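LAIR1 ecotodomain from MGD21 antibody (Homo sapiens, PDB 7JZK) binds the V2 domain of a Plasmodium RIFIN as the immunoglobulin-like LAIR1 insert of antibody MGD21, probably serving in antigen recognition. Local coordinates at residues G28-R36 / D47-P56. Residues are numbered along the deposited sequence; the frame is centred on the assembly and turned at random.
Sequences GPVGVQTFR and DTEDVSQTSP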
ATOM      1  N   GLY A  28      19.624   9.845   4.470  1.00 48.75           N
ATOM      2  CA  GLY A  28      19.578  10.892   3.482  1.00 54.37           C
ATOM      3  C   GLY A  28      20.013  12.235   4.059  1.00 58.93           C
ATOM      4  O   GLY A  28      20.692  12.322   5.100  1.00 56.42           O
ATOM      5  N   PRO A  29      19.658  13.307   3.355  1.00 50.75           N
ATOM      6  CA  PRO A  29      20.020  14.658   3.793  1.00 62.70           C
ATOM      7  C   PRO A  29      19.093  15.118   4.914  1.00 64.67           C
ATOM      8  O   PRO A  29      18.154  14.419   5.297  1.00 66.05           O
ATOM      9  CB  PRO A  29      19.820  15.494   2.525  1.00 58.79           C
ATOM     10  CG  PRO A  29      18.671  14.784   1.822  1.00 51.60           C
ATOM     11  CD  PRO A  29      18.892  13.317   2.099  1.00 45.66           C
ATOM     12  N   VAL A  30      19.399  16.295   5.476  1.00 57.21           N
ATOM     13  CA  VAL A  30      18.561  16.882   6.519  1.00 53.72           C
ATOM     14  C   VAL A  30      17.258  17.358   5.914  1.00 55.70           C
ATOM     15  O   VAL A  30      17.225  17.850   4.780  1.00 56.46           O
ATOM     16  CB  VAL A  30      19.307  18.020   7.240  1.00 66.98           C
ATOM     17  CG1 VAL A  30      18.326  19.010   7.896  1.00 65.62           C
ATOM     18  CG2 VAL A  30      20.258  17.451   8.289  1.00 62.88           C
ATOM     19  N   GLY A  31      16.173  17.202   6.663  1.00 52.32           N
ATOM     20  CA  GLY A  31      14.892  17.669   6.200  1.00 54.65           C
ATOM     21  C   GLY A  31      14.081  16.661   5.428  1.00 53.97           C
ATOM     22  O   GLY A  31      13.124  17.054   4.748  1.00 52.47           O
ATOM     23  N   VAL A  32      14.427  15.373   5.497  1.00 54.57           N
ATOM     24  CA  VAL A  32      13.600  14.374   4.837  1.00 53.99           C
ATOM     25  C   VAL A  32      12.212  14.422   5.455  1.00 50.20           C
ATOM     26  O   VAL A  32      12.059  14.354   6.680  1.00 49.48           O
ATOM     27  CB  VAL A  32      14.207  12.970   4.982  1.00 53.72           C
ATOM     28  CG1 VAL A  32      13.218  11.929   4.481  1.00 47.29           C
ATOM     29  CG2 VAL A  32      15.517  12.859   4.237  1.00 50.65           C
ATOM     30  N   GLN A  33      11.192  14.555   4.611  1.00 50.10           N
ATOM     31  CA  GLN A  33       9.828  14.460   5.115  1.00 52.30           C
ATOM     32  C   GLN A  33       9.432  13.011   5.325  1.00 49.73           C
ATOM     33  O   GLN A  33       8.993  12.634   6.415  1.00 52.66           O
ATOM     34  CB  GLN A  33       8.867  15.120   4.146  1.00 50.25           C
ATOM     35  CG  GLN A  33       9.299  16.492   3.744  1.00 45.73           C
ATOM     36  CD  GLN A  33       8.241  17.168   2.938  1.00 54.32           C
ATOM     37  OE1 GLN A  33       7.064  16.778   2.978  1.00 60.41           O
ATOM     38  NE2 GLN A  33       8.640  18.177   2.178  1.00 53.98           N
ATOM     39  N   THR A  34       9.641  12.175   4.311  1.00 47.21           N
ATOM     40  CA  THR A  34       9.245  10.783   4.408  1.00 51.41           C
ATOM     41  C   THR A  34      10.344   9.894   3.844  1.00 47.65           C
ATOM     42  O   THR A  34      10.903  10.177   2.781  1.00 48.43           O
ATOM     43  CB  THR A  34       7.948  10.517   3.631  1.00 46.24           C
ATOM     44  OG1 THR A  34       6.994  11.548   3.901  1.00 53.07           O
ATOM     45  CG2 THR A  34       7.349   9.256   4.112  1.00 55.39           C
ATOM     46  N   PHE A  35      10.622   8.807   4.550  1.00 42.80           N
ATOM     47  CA  PHE A  35      11.425   7.711   4.033  1.00 46.70           C
ATOM     48  C   PHE A  35      10.494   6.571   3.636  1.00 45.96           C
ATOM     49  O   PHE A  35       9.596   6.215   4.405  1.00 43.27           O
ATOM     50  CB  PHE A  35      12.394   7.206   5.092  1.00 47.71           C
ATOM     51  CG  PHE A  35      13.788   7.624   4.863  1.00 50.34           C
ATOM     52  CD1 PHE A  35      14.399   8.520   5.718  1.00 56.45           C
ATOM     53  CD2 PHE A  35      14.474   7.170   3.761  1.00 56.45           C
ATOM     54  CE1 PHE A  35      15.704   8.929   5.493  1.00 57.81           C
ATOM     55  CE2 PHE A  35      15.757   7.564   3.526  1.00 54.67           C
ATOM     56  CZ  PHE A  35      16.383   8.445   4.394  1.00 55.64           C
ATOM     57  N   ARG A  36      10.723   5.978   2.463  1.00 42.85           N
ATOM     58  CA  ARG A  36       9.974   4.814   2.001  1.00 42.15           C
ATOM     59  C   ARG A  36      10.947   3.672   1.744  1.00 41.70           C
ATOM     60  O   ARG A  36      11.894   3.819   0.951  1.00 42.68           O
ATOM     61  CB  ARG A  36       9.197   5.131   0.724  1.00 41.79           C
ATOM     62  CG  ARG A  36       8.735   3.944  -0.098  1.00 40.48           C
ATOM     63  CD  ARG A  36       7.757   4.401  -1.185  1.00 37.79           C
ATOM     64  NE  ARG A  36       6.623   5.147  -0.641  1.00 36.57           N
ATOM     65  CZ  ARG A  36       5.642   5.666  -1.383  1.00 36.84           C
ATOM     66  NH1 ARG A  36       5.652   5.526  -2.708  1.00 32.95           N
ATOM     67  NH2 ARG A  36       4.645   6.327  -0.803  1.00 37.27           N
ATOM     68  N   ASP A  47       6.225   3.285   4.553  1.00 44.98           N
ATOM     69  CA  ASP A  47       6.605   4.678   4.714  1.00 41.58           C
ATOM     70  C   ASP A  47       6.743   5.018   6.193  1.00 42.91           C
ATOM     71  O   ASP A  47       6.100   4.410   7.051  1.00 44.35           O
ATOM     72  CB  ASP A  47       5.572   5.595   4.055  1.00 42.70           C
ATOM     73  CG  ASP A  47       5.796   5.744   2.551  1.00 49.06           C
ATOM     74  OD1 ASP A  47       6.693   5.066   2.028  1.00 49.48           O
ATOM     75  OD2 ASP A  47       5.043   6.482   1.872  1.00 48.26           O
ATOM     76  N   THR A  48       7.593   5.999   6.483  1.00 48.64           N
ATOM     77  CA  THR A  48       7.729   6.520   7.834  1.00 47.49           C
ATOM     78  C   THR A  48       8.040   8.002   7.753  1.00 49.26           C
ATOM     79  O   THR A  48       8.821   8.445   6.898  1.00 48.49           O
ATOM     80  CB  THR A  48       8.825   5.786   8.622  1.00 46.15           C
ATOM     81  OG1 THR A  48       8.786   6.194   9.994  1.00 50.09           O
ATOM     82  CG2 THR A  48      10.194   6.083   8.060  1.00 42.92           C
ATOM     83  N   GLU A  49       7.414   8.770   8.634  1.00 49.14           N
ATOM     84  CA  GLU A  49       7.771  10.169   8.780  1.00 56.41           C
ATOM     85  C   GLU A  49       8.519  10.447  10.073  1.00 50.52           C
ATOM     86  O   GLU A  49       8.911  11.587  10.304  1.00 59.13           O
ATOM     87  CB  GLU A  49       6.537  11.070   8.692  1.00 48.82           C
ATOM     88  CG  GLU A  49       5.869  11.086   7.339  1.00 53.48           C
ATOM     89  CD  GLU A  49       4.849  12.206   7.236  1.00 69.55           C
ATOM     90  OE1 GLU A  49       3.654  11.940   6.965  1.00 69.46           O
ATOM     91  OE2 GLU A  49       5.251  13.372   7.438  1.00 75.79           O
ATOM     92  N   ASP A  50       8.743   9.445  10.916  1.00 51.28           N
ATOM     93  CA  ASP A  50       9.595   9.667  12.077  1.00 58.23           C
ATOM     94  C   ASP A  50      11.034   9.565  11.576  1.00 59.09           C
ATOM     95  O   ASP A  50      11.667   8.507  11.622  1.00 54.52           O
ATOM     96  CB  ASP A  50       9.298   8.667  13.189  1.00 58.34           C
ATOM     97  CG  ASP A  50      10.259   8.795  14.387  1.00 74.13           C
ATOM     98  OD1 ASP A  50      10.881   9.872  14.588  1.00 70.80           O
ATOM     99  OD2 ASP A  50      10.414   7.791  15.116  1.00 82.43           O
ATOM    100  N   VAL A  51      11.559  10.690  11.098  1.00 58.71           N
ATOM    101  CA  VAL A  51      12.937  10.788  10.624  1.00 60.75           C
ATOM    102  C   VAL A  51      13.727  11.558  11.669  1.00 61.62           C
ATOM    103  O   VAL A  51      13.338  12.664  12.062  1.00 64.56           O
ATOM    104  CB  VAL A  51      13.019  11.483   9.251  1.00 58.87           C
ATOM    105  CG1 VAL A  51      12.460  10.576   8.149  1.00 57.48           C
ATOM    106  CG2 VAL A  51      12.237  12.783   9.272  1.00 59.01           C
ATOM    107  N   SER A  52      14.820  10.976  12.141  1.00 56.08           N
ATOM    108  CA  SER A  52      15.596  11.601  13.198  1.00 59.83           C
ATOM    109  C   SER A  52      16.842  12.208  12.569  1.00 62.82           C
ATOM    110  O   SER A  52      17.616  11.509  11.905  1.00 64.45           O
ATOM    111  CB  SER A  52      15.949  10.604  14.305  1.00 54.84           C
ATOM    112  OG  SER A  52      16.205   9.312  13.792  1.00 62.91           O
ATOM    113  N   GLN A  53      17.011  13.514  12.749  1.00 66.03           N
ATOM    114  CA  GLN A  53      18.188  14.211  12.242  1.00 68.81           C
ATOM    115  C   GLN A  53      19.354  13.884  13.161  1.00 67.55           C
ATOM    116  O   GLN A  53      19.403  14.356  14.297  1.00 72.96           O
ATOM    117  CB  GLN A  53      17.936  15.709  12.188  1.00 64.59           C
ATOM    118  CG  GLN A  53      19.156  16.481  11.867  1.00 65.06           C
ATOM    119  CD  GLN A  53      18.950  17.947  12.073  1.00 65.86           C
ATOM    120  OE1 GLN A  53      17.914  18.499  11.697  1.00 62.43           O
ATOM    121  NE2 GLN A  53      19.935  18.599  12.678  1.00 71.78           N
ATOM    122  N   THR A  54      20.293  13.069  12.689  1.00 68.15           N
ATOM    123  CA  THR A  54      21.394  12.679  13.563  1.00 69.58           C
ATOM    124  C   THR A  54      22.470  13.759  13.649  1.00 76.59           C
ATOM    125  O   THR A  54      22.975  14.051  14.740  1.00 83.45           O
ATOM    126  CB  THR A  54      22.003  11.368  13.063  1.00 74.95           C
ATOM    127  OG1 THR A  54      22.851  11.640  11.944  1.00 76.48           O
ATOM    128  CG2 THR A  54      20.908  10.429  12.605  1.00 66.30           C
ATOM    129  N   SER A  55      22.804  14.363  12.516  1.00 74.01           N
ATOM    130  CA  SER A  55      23.852  15.356  12.335  1.00 71.38           C
ATOM    131  C   SER A  55      23.294  16.503  11.520  1.00 72.63           C
ATOM    132  O   SER A  55      22.224  16.381  10.917  1.00 71.63           O
ATOM    133  CB  SER A  55      25.077  14.742  11.642  1.00 75.32           C
ATOM    134  OG  SER A  55      25.361  13.472  12.197  1.00 85.40           O
ATOM    135  N   PRO A  56      23.967  17.663  11.515  1.00 74.47           N
ATOM    136  CA  PRO A  56      23.448  18.812  10.745  1.00 67.42           C
ATOM    137  C   PRO A  56      23.319  18.559   9.254  1.00 68.10           C
ATOM    138  O   PRO A  56      22.711  19.393   8.564  1.00 62.09           O
ATOM    139  CB  PRO A  56      24.467  19.929  11.026  1.00 64.44           C
ATOM    140  CG  PRO A  56      25.674  19.238  11.566  1.00 63.04           C
ATOM    141  CD  PRO A  56      25.194  18.006  12.256  1.00 63.24           C
TER
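Phe-35 and Thr-48 form an antiparallel hydrogen-bonded pair in which each backbone N-H serves the other's carbonyl: Phe-35 N to Thr-48 O at 3.0 Å, Thr-48 N to Phe-35 O at 2.9 Å. Each carbonyl oxygen also meets a CA-H, that of Thr-34 at Thr-48 O and that of Asp-47 at Phe-35 O. One residue on, in the non-hydrogen-bonded pair, Arg-36 grips Asp-47 with two donors in a salt bridge. Arg-36 NH2 reaches the syn lone pair of Asp-47 OD2 at 2.7 Å (N-H...O 164°), in the guanidinium plane, while NE gives a second bond to OD1, whose position is less certain. The bend at chi3 (-55°) turns the guanidinium back to lie within 16° of the carboxylate plane. On the other sheet face, Phe-35 CB packs on Thr-48 CG2, and Val-51 CG1 abuts the Phe-35 ring edge at CD1 (3.7 Å) while touching Val-32 CG1. Next to the bridge, Glu-49 CG lies against Thr-34 OG1 and the Gln-33 carbonyl; farther out, Val-30 CG2 meets the aliphatic part of Gln-53. Asp-50 centres an inverse gamma turn, closed by a weak Val-51 N to Glu-49 O bond; Asp-50 N bonds weakly to Thr-48 OG1. Arg-36 NH1 makes a weak bond to Ile-97 O of the RIFIN chain, whose Phe-105 packs on Asp-47, placing the ion pair at the binding interface. In this immunoglobulin sandwich, hairpin 34-38/45-48 edges one sheet beside strand 74-82, where Gln-33 and Thr-34 form a classic bulge opposite Tyr-81; Phe-35 and Thr-48 face strand 58-65 of the other sheet, which 52-55 borders.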